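Aspartate carbamoyltransferase (Leishmania major, PDB 7K46) probably catalyses the transfer of the carbamoyl group of carbamoyl phosphate to L-aspartate, giving N-carbamoyl-L-aspartate in pyrimidine biosynthesis. Local coordinates at residues Ala138-Ile149 / Arg174-Leu183; Val159-Leu170 / Phe187-Pro197. One frame throughout, in Å; residues are numbered along the deposited sequence. Where two conformers were deposited one is given.

Contact 1. Residues Ala138-Ile149 / Arg174-Leu183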
loop_
_atom_site.group_PDB
_atom_site.type_symbol
_atom_site.label_atom_id
_atom_site.label_comp_id
_atom_site.label_asym_id
_atom_site.label_seq_id
_atom_site.Cartn_x
_atom_site.Cartn_y
_atom_site.Cartn_z
ATOM N N ALA A 138 23.868 -8.548 -9.879
ATOM C CA ALA A 138 24.648 -9.710 -10.290
ATOM C C ALA A 138 23.908 -10.586 -11.295
ATOM O O ALA A 138 24.457 -11.600 -11.744
ATOM C CB ALA A 138 25.036 -10.541 -9.066
ATOM N N GLY A 139 22.684 -10.223 -11.666
ATOM C CA GLY A 139 21.935 -10.989 -12.639
ATOM C C GLY A 139 21.123 -12.129 -12.069
ATOM O O GLY A 139 20.579 -12.926 -12.842
ATOM N N GLU A 140 21.024 -12.241 -10.744
ATOM C CA GLU A 140 20.192 -13.271 -10.130
ATOM C C GLU A 140 18.779 -12.723 -9.966
ATOM O O GLU A 140 18.518 -11.861 -9.115
ATOM C CB GLU A 140 20.791 -13.741 -8.808
ATOM C CG GLU A 140 22.168 -14.412 -8.979
ATOM C CD GLU A 140 22.114 -15.748 -9.724
ATOM O OE1 GLU A 140 21.010 -16.313 -9.894
ATOM O OE2 GLU A 140 23.190 -16.235 -10.138
ATOM N N HIS A 141 17.872 -13.219 -10.798
ATOM C CA HIS A 141 16.477 -12.781 -10.826
ATOM C C HIS A 141 15.661 -14.055 -11.003
ATOM O O HIS A 141 15.140 -14.333 -12.089
ATOM C CB HIS A 141 16.265 -11.774 -11.962
ATOM C CG HIS A 141 14.981 -10.998 -11.899
ATOM N ND1 HIS A 141 13.896 -11.384 -11.140
ATOM C CD2 HIS A 141 14.603 -9.863 -12.543
ATOM C CE1 HIS A 141 12.913 -10.514 -11.302
ATOM N NE2 HIS A 141 13.315 -9.581 -12.152
ATOM N N PRO A 142 15.592 -14.893 -9.957
ATOM C CA PRO A 142 15.112 -16.269 -10.161
ATOM C C PRO A 142 13.700 -16.353 -10.704
ATOM O O PRO A 142 13.435 -17.243 -11.520
ATOM C CB PRO A 142 15.228 -16.895 -8.756
ATOM C CG PRO A 142 15.371 -15.724 -7.799
ATOM C CD PRO A 142 16.143 -14.714 -8.601
ATOM N N THR A 143 12.787 -15.455 -10.296
ATOM C CA THR A 143 11.423 -15.576 -10.804
ATOM C C THR A 143 11.302 -15.068 -12.241
ATOM O O THR A 143 10.438 -15.552 -12.975
ATOM C CB THR A 143 10.410 -14.875 -9.884
ATOM O OG1 THR A 143 10.663 -13.469 -9.826
ATOM C CG2 THR A 143 10.464 -15.457 -8.478
ATOM N N GLN A 144 12.170 -14.147 -12.679
ATOM C CA GLN A 144 12.202 -13.802 -14.105
ATOM C C GLN A 144 12.681 -14.987 -14.944
ATOM O O GLN A 144 12.069 -15.327 -15.961
ATOM C CB GLN A 144 13.092 -12.580 -14.354
ATOM C CG GLN A 144 13.068 -12.114 -15.820
ATOM C CD GLN A 144 11.775 -11.381 -16.157
ATOM O OE1 GLN A 144 11.414 -10.432 -15.473
ATOM N NE2 GLN A 144 11.069 -11.829 -17.200
ATOM N N ALA A 145 13.790 -15.618 -14.546
ATOM C CA ALA A 145 14.254 -16.805 -15.268
ATOM C C ALA A 145 13.162 -17.868 -15.344
ATOM O O ALA A 145 12.903 -18.440 -16.409
ATOM C CB ALA A 145 15.502 -17.382 -14.594
ATOM N N LEU A 146 12.510 -18.148 -14.214
ATOM C CA LEU A 146 11.516 -19.214 -14.174
ATOM C C LEU A 146 10.263 -18.844 -14.963
ATOM O O LEU A 146 9.684 -19.696 -15.647
ATOM C CB LEU A 146 11.166 -19.538 -12.723
ATOM C CG LEU A 146 12.307 -20.284 -12.029
ATOM C CD1 LEU A 146 12.044 -20.313 -10.531
ATOM C CD2 LEU A 146 12.431 -21.691 -12.577
ATOM N N LEU A 147 9.824 -17.587 -14.889
ATOM C CA LEU A 147 8.681 -17.196 -15.712
ATOM C C LEU A 147 9.024 -17.206 -17.200
ATOM O O LEU A 147 8.148 -17.488 -18.028
ATOM C CB LEU A 147 8.147 -15.816 -15.287
ATOM C CG LEU A 147 8.776 -14.511 -15.780
ATOM C CD1 LEU A 147 8.193 -14.081 -17.134
ATOM C CD2 LEU A 147 8.538 -13.405 -14.738
ATOM N N ASP A 148 10.272 -16.881 -17.564
ATOM C CA ASP A 148 10.668 -16.976 -18.968
ATOM C C ASP A 148 10.576 -18.418 -19.452
ATOM O O ASP A 148 10.092 -18.687 -20.560
ATOM C CB ASP A 148 12.094 -16.445 -19.166
ATOM C CG ASP A 148 12.212 -14.929 -18.961
ATOM O OD1 ASP A 148 11.179 -14.219 -18.910
ATOM O OD2 ASP A 148 13.365 -14.452 -18.845
ATOM N N ILE A 149 11.040 -19.363 -18.631
ATOM C CA ILE A 149 10.963 -20.777 -19.001
ATOM C C ILE A 149 9.512 -21.219 -19.120
ATOM O O ILE A 149 9.135 -21.925 -20.064
ATOM C CB ILE A 149 11.723 -21.641 -17.980
ATOM C CG1 ILE A 149 13.224 -21.378 -18.071
ATOM C CG2 ILE A 149 11.415 -23.116 -18.183
ATOM C CD1 ILE A 149 13.980 -22.110 -16.999
ATOM N N ARG A 174 23.549 -9.033 -17.197
ATOM C CA ARG A 174 23.897 -10.190 -16.378
ATOM C C ARG A 174 22.690 -11.078 -16.103
ATOM O O ARG A 174 22.868 -12.269 -15.831
ATOM C CB ARG A 174 24.542 -9.743 -15.057
ATOM C CG ARG A 174 25.885 -9.033 -15.230
ATOM C CD ARG A 174 26.600 -8.831 -13.885
ATOM N NE ARG A 174 27.062 -10.090 -13.310
ATOM C CZ ARG A 174 27.731 -10.196 -12.170
ATOM N NH1 ARG A 174 28.054 -9.128 -11.458
ATOM N NH2 ARG A 174 28.081 -11.404 -11.732
ATOM N N THR A 175 21.471 -10.531 -16.146
ATOM C CA THR A 175 20.303 -11.383 -15.958
ATOM C C THR A 175 20.169 -12.377 -17.109
ATOM O O THR A 175 19.788 -13.540 -16.900
ATOM C CB THR A 175 19.050 -10.517 -15.814
ATOM O OG1 THR A 175 19.212 -9.657 -14.675
ATOM C CG2 THR A 175 17.823 -11.386 -15.606
ATOM N N VAL A 176 20.526 -11.948 -18.327
ATOM C CA VAL A 176 20.533 -12.857 -19.470
ATOM C C VAL A 176 21.663 -13.882 -19.363
ATOM O O VAL A 176 21.512 -15.021 -19.825
ATOM C CB VAL A 176 20.613 -12.052 -20.784
ATOM C CG1 VAL A 176 20.673 -12.983 -21.985
ATOM C CG2 VAL A 176 19.398 -11.159 -20.906
ATOM N N HIS A 177 22.809 -13.510 -18.777
ATOM C CA HIS A 177 23.834 -14.511 -18.474
ATOM C C HIS A 177 23.243 -15.659 -17.671
ATOM O O HIS A 177 23.475 -16.835 -17.974
ATOM C CB HIS A 177 24.991 -13.915 -17.669
ATOM C CG HIS A 177 25.677 -12.756 -18.314
ATOM N ND1 HIS A 177 26.683 -12.057 -17.678
ATOM C CD2 HIS A 177 25.509 -12.163 -19.521
ATOM C CE1 HIS A 177 27.107 -11.084 -18.468
ATOM N NE2 HIS A 177 26.405 -11.122 -19.587
ATOM N N SER A 178 22.493 -15.321 -16.617
ATOM C CA SER A 178 21.879 -16.330 -15.761
ATOM C C SER A 178 20.856 -17.161 -16.527
ATOM O O SER A 178 20.766 -18.383 -16.339
ATOM C CB SER A 178 21.227 -15.649 -14.554
ATOM O OG SER A 178 20.641 -16.594 -13.677
ATOM N N LEU A 179 20.066 -16.512 -17.387
ATOM C CA LEU A 179 19.081 -17.249 -18.175
ATOM C C LEU A 179 19.759 -18.268 -19.082
ATOM O O LEU A 179 19.323 -19.422 -19.170
ATOM C CB LEU A 179 18.219 -16.282 -18.995
ATOM C CG LEU A 179 17.142 -16.960 -19.863
ATOM C CD1 LEU A 179 16.101 -17.684 -19.007
ATOM C CD2 LEU A 179 16.483 -15.977 -20.812
ATOM N N LEU A 180 20.842 -17.867 -19.748
ATOM C CA LEU A 180 21.572 -18.805 -20.598
ATOM C C LEU A 180 22.118 -19.976 -19.783
ATOM O O LEU A 180 21.988 -21.141 -20.182
ATOM C CB LEU A 180 22.699 -18.077 -21.327
ATOM C CG LEU A 180 23.633 -18.983 -22.125
ATOM C CD1 LEU A 180 22.839 -19.737 -23.187
ATOM C CD2 LEU A 180 24.773 -18.176 -22.757
ATOM N N LYS A 181 22.741 -19.687 -18.636
ATOM C CA LYS A 181 23.275 -20.767 -17.804
ATOM C C LYS A 181 22.173 -21.739 -17.405
ATOM O O LYS A 181 22.353 -22.961 -17.473
ATOM C CB LYS A 181 23.943 -20.204 -16.553
ATOM C CG LYS A 181 25.212 -19.404 -16.785
ATOM C CD LYS A 181 25.659 -18.828 -15.449
ATOM C CE LYS A 181 26.812 -17.875 -15.596
ATOM N NZ LYS A 181 27.233 -17.385 -14.254
ATOM N N LEU A 182 21.016 -21.209 -17.002
ATOM C CA LEU A 182 19.916 -22.059 -16.564
ATOM C C LEU A 182 19.390 -22.917 -17.708
ATOM O O LEU A 182 19.126 -24.114 -17.527
ATOM C CB LEU A 182 18.800 -21.189 -15.986
ATOM C CG LEU A 182 17.677 -21.944 -15.287
ATOM C CD1 LEU A 182 18.218 -22.552 -14.010
ATOM C CD2 LEU A 182 16.515 -21.014 -14.994
ATOM N N LEU A 183 19.224 -22.321 -18.891
ATOM C CA LEU A 183 18.690 -23.065 -20.029
ATOM C C LEU A 183 19.648 -24.178 -20.449
ATOM O O LEU A 183 19.233 -25.322 -20.667
ATOM C CB LEU A 183 18.418 -22.113 -21.200
ATOM C CG LEU A 183 17.244 -21.133 -21.072
ATOM C CD1 LEU A 183 17.161 -20.158 -22.248
ATOM C CD2 LEU A 183 15.941 -21.907 -20.943
HETATM O O HOH W 1 18.309 -15.172 -12.820
HETATM O O HOH W 2 22.880 -17.745 -12.393
#

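Contact 2. Residues Val159-Leu170 / Phe187-Pro197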
loop_
_atom_site.group_PDB
_atom_site.type_symbol
_atom_site.label_atom_id
_atom_site.label_comp_id
_atom_site.label_asym_id
_atom_site.label_seq_id
_atom_site.Cartn_x
_atom_site.Cartn_y
_atom_site.Cartn_z
ATOM N N VAL A 159 10.420 -26.791 -23.946
ATOM C CA VAL A 159 11.657 -26.018 -24.004
ATOM C C VAL A 159 12.784 -26.834 -24.617
ATOM O O VAL A 159 13.572 -26.314 -25.412
ATOM C CB VAL A 159 12.050 -25.507 -22.601
ATOM C CG1 VAL A 159 13.315 -24.669 -22.691
ATOM C CG2 VAL A 159 10.925 -24.685 -21.988
ATOM N N ASP A 160 12.884 -28.106 -24.238
ATOM C CA ASP A 160 13.734 -29.042 -24.958
ATOM C C ASP A 160 13.535 -28.880 -26.458
ATOM O O ASP A 160 12.402 -28.790 -26.939
ATOM C CB ASP A 160 13.404 -30.480 -24.550
ATOM C CG ASP A 160 13.828 -30.803 -23.132
ATOM O OD1 ASP A 160 14.804 -30.195 -22.630
ATOM O OD2 ASP A 160 13.192 -31.694 -22.530
ATOM N N GLY A 161 14.646 -28.818 -27.190
ATOM C CA GLY A 161 14.624 -28.819 -28.635
ATOM C C GLY A 161 14.634 -27.460 -29.311
ATOM O O GLY A 161 14.747 -27.410 -30.542
ATOM N N ILE A 162 14.545 -26.352 -28.564
ATOM C CA ILE A 162 14.327 -25.054 -29.201
ATOM C C ILE A 162 15.640 -24.462 -29.695
ATOM O O ILE A 162 16.728 -24.741 -29.176
ATOM C CB ILE A 162 13.621 -24.056 -28.260
ATOM C CG1 ILE A 162 14.521 -23.682 -27.076
ATOM C CG2 ILE A 162 12.250 -24.570 -27.821
ATOM C CD1 ILE A 162 13.957 -22.523 -26.224
ATOM N N ALA A 163 15.513 -23.600 -30.698
ATOM C CA ALA A 163 16.520 -22.602 -31.030
ATOM C C ALA A 163 16.033 -21.250 -30.528
ATOM O O ALA A 163 14.908 -20.840 -30.834
ATOM C CB ALA A 163 16.773 -22.539 -32.538
ATOM N N ILE A 164 16.878 -20.558 -29.775
ATOM C CA ILE A 164 16.510 -19.295 -29.143
ATOM C C ILE A 164 17.594 -18.272 -29.436
ATOM O O ILE A 164 18.785 -18.594 -29.397
ATOM C CB ILE A 164 16.299 -19.460 -27.621
ATOM C CG1 ILE A 164 16.013 -18.107 -26.951
ATOM C CG2 ILE A 164 17.499 -20.143 -26.972
ATOM C CD1 ILE A 164 15.547 -18.233 -25.504
ATOM N N ALA A 165 17.183 -17.045 -29.750
ATOM C CA ALA A 165 18.108 -15.932 -29.916
ATOM C C ALA A 165 18.006 -15.029 -28.699
ATOM O O ALA A 165 16.903 -14.623 -28.317
ATOM C CB ALA A 165 17.805 -15.135 -31.189
ATOM N N LEU A 166 19.144 -14.759 -28.063
ATOM C CA LEU A 166 19.238 -13.776 -26.987
ATOM C C LEU A 166 19.811 -12.515 -27.617
ATOM O O LEU A 166 20.893 -12.553 -28.210
ATOM C CB LEU A 166 20.114 -14.283 -25.834
ATOM C CG LEU A 166 19.749 -15.667 -25.292
ATOM C CD1 LEU A 166 20.784 -16.171 -24.293
ATOM C CD2 LEU A 166 18.337 -15.700 -24.662
ATOM N N ILE A 167 19.063 -11.417 -27.542
ATOM C CA ILE A 167 19.310 -10.244 -28.373
ATOM C C ILE A 167 19.446 -9.029 -27.473
ATOM O O ILE A 167 18.503 -8.700 -26.746
ATOM C CB ILE A 167 18.171 -10.017 -29.378
ATOM C CG1 ILE A 167 17.943 -11.267 -30.235
ATOM C CG2 ILE A 167 18.437 -8.758 -30.235
ATOM C CD1 ILE A 167 16.567 -11.293 -30.867
ATOM N N GLY A 168 20.584 -8.343 -27.549
ATOM C CA GLY A 168 20.730 -7.081 -26.833
ATOM C C GLY A 168 22.179 -6.835 -26.440
ATOM O O GLY A 168 23.102 -7.301 -27.104
ATOM N N ASP A 169 22.345 -6.071 -25.357
ATOM C CA ASP A 169 23.654 -5.876 -24.731
ATOM C C ASP A 169 23.950 -7.129 -23.919
ATOM O O ASP A 169 23.614 -7.224 -22.736
ATOM C CB ASP A 169 23.654 -4.625 -23.857
ATOM C CG ASP A 169 25.016 -4.321 -23.248
ATOM O OD1 ASP A 169 25.872 -5.224 -23.152
ATOM O OD2 ASP A 169 25.235 -3.153 -22.853
ATOM N N LEU A 170 24.579 -8.114 -24.561
ATOM C CA LEU A 170 24.862 -9.365 -23.868
ATOM C C LEU A 170 26.067 -9.255 -22.949
ATOM O O LEU A 170 26.223 -10.088 -22.047
ATOM C CB LEU A 170 25.059 -10.504 -24.878
ATOM C CG LEU A 170 23.836 -10.745 -25.779
ATOM C CD1 LEU A 170 24.100 -11.862 -26.814
ATOM C CD2 LEU A 170 22.581 -11.063 -24.948
ATOM N N PHE A 187 18.068 -28.005 -20.060
ATOM C CA PHE A 187 17.232 -28.318 -21.204
ATOM C C PHE A 187 18.074 -28.715 -22.408
ATOM O O PHE A 187 19.179 -28.203 -22.622
ATOM C CB PHE A 187 16.328 -27.140 -21.562
ATOM C CG PHE A 187 15.337 -26.800 -20.485
ATOM C CD1 PHE A 187 14.092 -27.410 -20.454
ATOM C CD2 PHE A 187 15.654 -25.882 -19.496
ATOM C CE1 PHE A 187 13.173 -27.107 -19.454
ATOM C CE2 PHE A 187 14.738 -25.570 -18.499
ATOM C CZ PHE A 187 13.500 -26.191 -18.477
ATOM N N ALA A 188 17.519 -29.629 -23.202
ATOM C CA ALA A 188 18.174 -30.125 -24.413
ATOM C C ALA A 188 17.931 -29.151 -25.569
ATOM O O ALA A 188 17.229 -29.440 -26.543
ATOM C CB ALA A 188 17.670 -31.523 -24.745
ATOM N N LEU A 189 18.528 -27.966 -25.442
ATOM C CA LEU A 189 18.406 -26.954 -26.480
ATOM C C LEU A 189 19.014 -27.450 -27.784
ATOM O O LEU A 189 19.976 -28.215 -27.789
ATOM C CB LEU A 189 19.112 -25.671 -26.059
ATOM C CG LEU A 189 18.729 -25.093 -24.693
ATOM C CD1 LEU A 189 19.558 -23.838 -24.465
ATOM C CD2 LEU A 189 17.247 -24.792 -24.649
ATOM N N ARG A 190 18.444 -26.999 -28.901
ATOM C CA ARG A 190 19.102 -27.226 -30.182
ATOM C C ARG A 190 20.179 -26.177 -30.432
ATOM O O ARG A 190 21.313 -26.514 -30.789
ATOM C CB ARG A 190 18.079 -27.227 -31.321
ATOM C CG ARG A 190 18.719 -27.320 -32.711
ATOM C CD ARG A 190 17.713 -27.697 -33.791
ATOM N NE ARG A 190 16.667 -26.691 -33.955
ATOM C CZ ARG A 190 16.806 -25.574 -34.658
ATOM N NH1 ARG A 190 17.955 -25.258 -35.228
ATOM N NH2 ARG A 190 15.767 -24.749 -34.783
ATOM N N LYS A 191 19.861 -24.901 -30.225
ATOM C CA LYS A 191 20.787 -23.860 -30.641
ATOM C C LYS A 191 20.484 -22.575 -29.894
ATOM O O LYS A 191 19.317 -22.256 -29.653
ATOM C CB LYS A 191 20.688 -23.634 -32.154
ATOM C CG LYS A 191 21.725 -22.683 -32.733
ATOM C CD LYS A 191 21.754 -22.838 -34.250
ATOM C CE LYS A 191 22.966 -22.166 -34.863
ATOM N NZ LYS A 191 22.927 -22.242 -36.363
ATOM N N VAL A 192 21.538 -21.839 -29.537
ATOM C CA VAL A 192 21.411 -20.495 -28.971
ATOM C C VAL A 192 22.135 -19.528 -29.898
ATOM O O VAL A 192 23.346 -19.664 -30.128
ATOM C CB VAL A 192 21.987 -20.391 -27.547
ATOM C CG1 VAL A 192 21.908 -18.939 -27.045
ATOM C CG2 VAL A 192 21.274 -21.341 -26.576
ATOM N N TYR A 193 21.399 -18.556 -30.423
ATOM C CA TYR A 193 21.992 -17.433 -31.141
ATOM C C TYR A 193 22.240 -16.308 -30.148
ATOM O O TYR A 193 21.337 -15.945 -29.388
ATOM C CB TYR A 193 21.071 -16.945 -32.265
ATOM C CG TYR A 193 20.884 -17.923 -33.400
ATOM C CD1 TYR A 193 21.789 -17.963 -34.460
ATOM C CD2 TYR A 193 19.805 -18.802 -33.426
ATOM C CE1 TYR A 193 21.636 -18.855 -35.511
ATOM C CE2 TYR A 193 19.637 -19.704 -34.487
ATOM C CZ TYR A 193 20.561 -19.724 -35.523
ATOM O OH TYR A 193 20.408 -20.608 -36.576
ATOM N N LEU A 194 23.459 -15.760 -30.154
ATOM C CA LEU A 194 23.841 -14.635 -29.296
ATOM C C LEU A 194 24.013 -13.412 -30.194
ATOM O O LEU A 194 25.039 -13.273 -30.867
ATOM C CB LEU A 194 25.122 -14.948 -28.530
ATOM C CG LEU A 194 25.080 -16.193 -27.635
ATOM C CD1 LEU A 194 26.478 -16.516 -27.097
ATOM C CD2 LEU A 194 24.088 -15.980 -26.499
ATOM N N ILE A 195 23.009 -12.530 -30.204
ATOM C CA ILE A 195 22.939 -11.402 -31.133
ATOM C C ILE A 195 23.227 -10.129 -30.349
ATOM O O ILE A 195 22.414 -9.709 -29.518
ATOM C CB ILE A 195 21.567 -11.304 -31.818
ATOM C CG1 ILE A 195 21.124 -12.661 -32.394
ATOM C CG2 ILE A 195 21.579 -10.193 -32.873
ATOM C CD1 ILE A 195 22.031 -13.194 -33.501
ATOM N N ALA A 196 24.361 -9.493 -30.625
ATOM C CA ALA A 196 24.761 -8.320 -29.867
ATOM C C ALA A 196 25.602 -7.427 -30.752
ATOM O O ALA A 196 26.366 -7.928 -31.591
ATOM C CB ALA A 196 25.553 -8.707 -28.612
ATOM N N PRO A 197 25.515 -6.107 -30.589
ATOM C CA PRO A 197 26.396 -5.210 -31.341
ATOM C C PRO A 197 27.865 -5.481 -31.032
ATOM O O PRO A 197 28.219 -6.028 -29.985
ATOM C CB PRO A 197 25.982 -3.808 -30.876
ATOM C CG PRO A 197 24.649 -3.969 -30.209
ATOM C CD PRO A 197 24.600 -5.380 -29.679
#

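Contact 1. Residues Ala138-Ile149 / Arg174-Leu183
Arg-174 lays its guanidinium over the backbone of Ala-138, whose O sits 3.1 Å above the guanidinium plane, toward the rim. The bend at chi3 (69°) folds the group back over the loop, and because the oxygen meets a flat face the angle at NE is too poor for a hydrogen bond. Gly-139 then presses its backbone onto the first turn of helix 174-183: its O takes a nearly straight CA-H...O contact from Thr-175 CA at 3.5 Å. The same carbonyl lies against Ser-178 CB, and one water donates to Gly-139 O while accepting from His-141 N. Glu-140 OE1 is hydrogen-bonded to Ser-17 OG.

Beyond this loop, helix 142-149 crosses helix 174-183 at -52° with the axes 9.9 Å apart. In the two-domain carbamoyltransferase fold this joins the start of a helix running between the domains to a helix of the Asp/Orn-binding domain. Ala-145 CB offers a small surface there to Leu-182 CD2, 3.8 Å away. From the next turn Ile-149 comes across Leu-182 at about a right angle, and CD1 to CD2 is tight at 3.4 Å; Ile-149 also slides antiparallel past Leu-183. Leu-179 brings CD2 to 4.0 Å from Asp-148 OD2, which is hydrogen-bonded to Tyr-239 OH, while Asp-148 OD1 receives Gln-144 NE2 on its syn side, tilted 28° from the carboxylate plane, and Gln-310 NE2 as another donor.

Contact 2. Residues Val159-Leu170 / Phe187-Pro197
Ile-162 O is gripped by two successive amides: Arg-190 N at 2.8 Å, which stands above the carbonyl plane, and Lys-191 N, a weak bond at 3.3 Å. From here a regular parallel ladder begins. Lys-191 O accepts Ile-164 N, Ile-164 O accepts Tyr-193 N, Tyr-193 O accepts Leu-166 N, and the exchange runs on through Ile-195 to Gly-168 N. The strand axes lie 4.6 Å apart at 18°, as expected for the two neighbouring parallel strands of a Rossmann-like beta-alpha-beta unit, 163-167 being the middle strand of a five-stranded sheet.

At the start of the pair the loops are pinned by polar bonds. Asp-160 OD1 receives Ala-188 N at 2.8 Å on its anti side, while its OD2 forms a salt bridge with Arg-23. Gly-161 N returns a bond to Ala-188 O. Beside them Val-159 lays CG1 over the face of the Phe-187 ring, a CH-pi contact 3.9 Å from the centroid.

One sheet face is aliphatic: Ile-164 lies alongside Val-192, and Leu-166 alongside Leu-194, CD1 to CD2 4.0 Å; Leu-170 crosses Leu-194 from beyond the strand. The other is polar at first and apolar further on, at Ala-165, Ile-167 and Ile-195. Arg-190, bent at chi3 (63°), sets its guanidinium face over Ala-163 CB, with NH2 3.3 Å from that methyl, and NH1 reaches Asp-234 in a salt bridge. Tyr-193 OH is hydrogen-bonded to Asp-234 OD2 and accepts Lys-191 NZ, whose extended chain passes CG over the ring's face; NZ binds Gln-222 as well. The two charges would probably polarise the phenol O-H together, and the bonds at OH probably restrain the ring's far end, though not rotation about its own axis.

In the fold
Along the chain the four segments come in the order 138-149, 159-170, 174-183, 187-197, so the two contacts cross rather than nest. Contact 1 closes a loop of 24 residues that contains strand 163-167; contact 2 closes one of 16 residues, most of them helix 174-186, and completes the beta-alpha-beta unit. That helix therefore serves both: it is the crossover between the strands of contact 2 and a partner of the interdomain helix in contact 1. The contacts also touch directly, through a probable hydrogen bond from His-177 NE2 to Leu-170 O and through Ile-149 packing on Phe-187. Together they tie the central sheet of the Asp/Orn-binding domain to the domain junction.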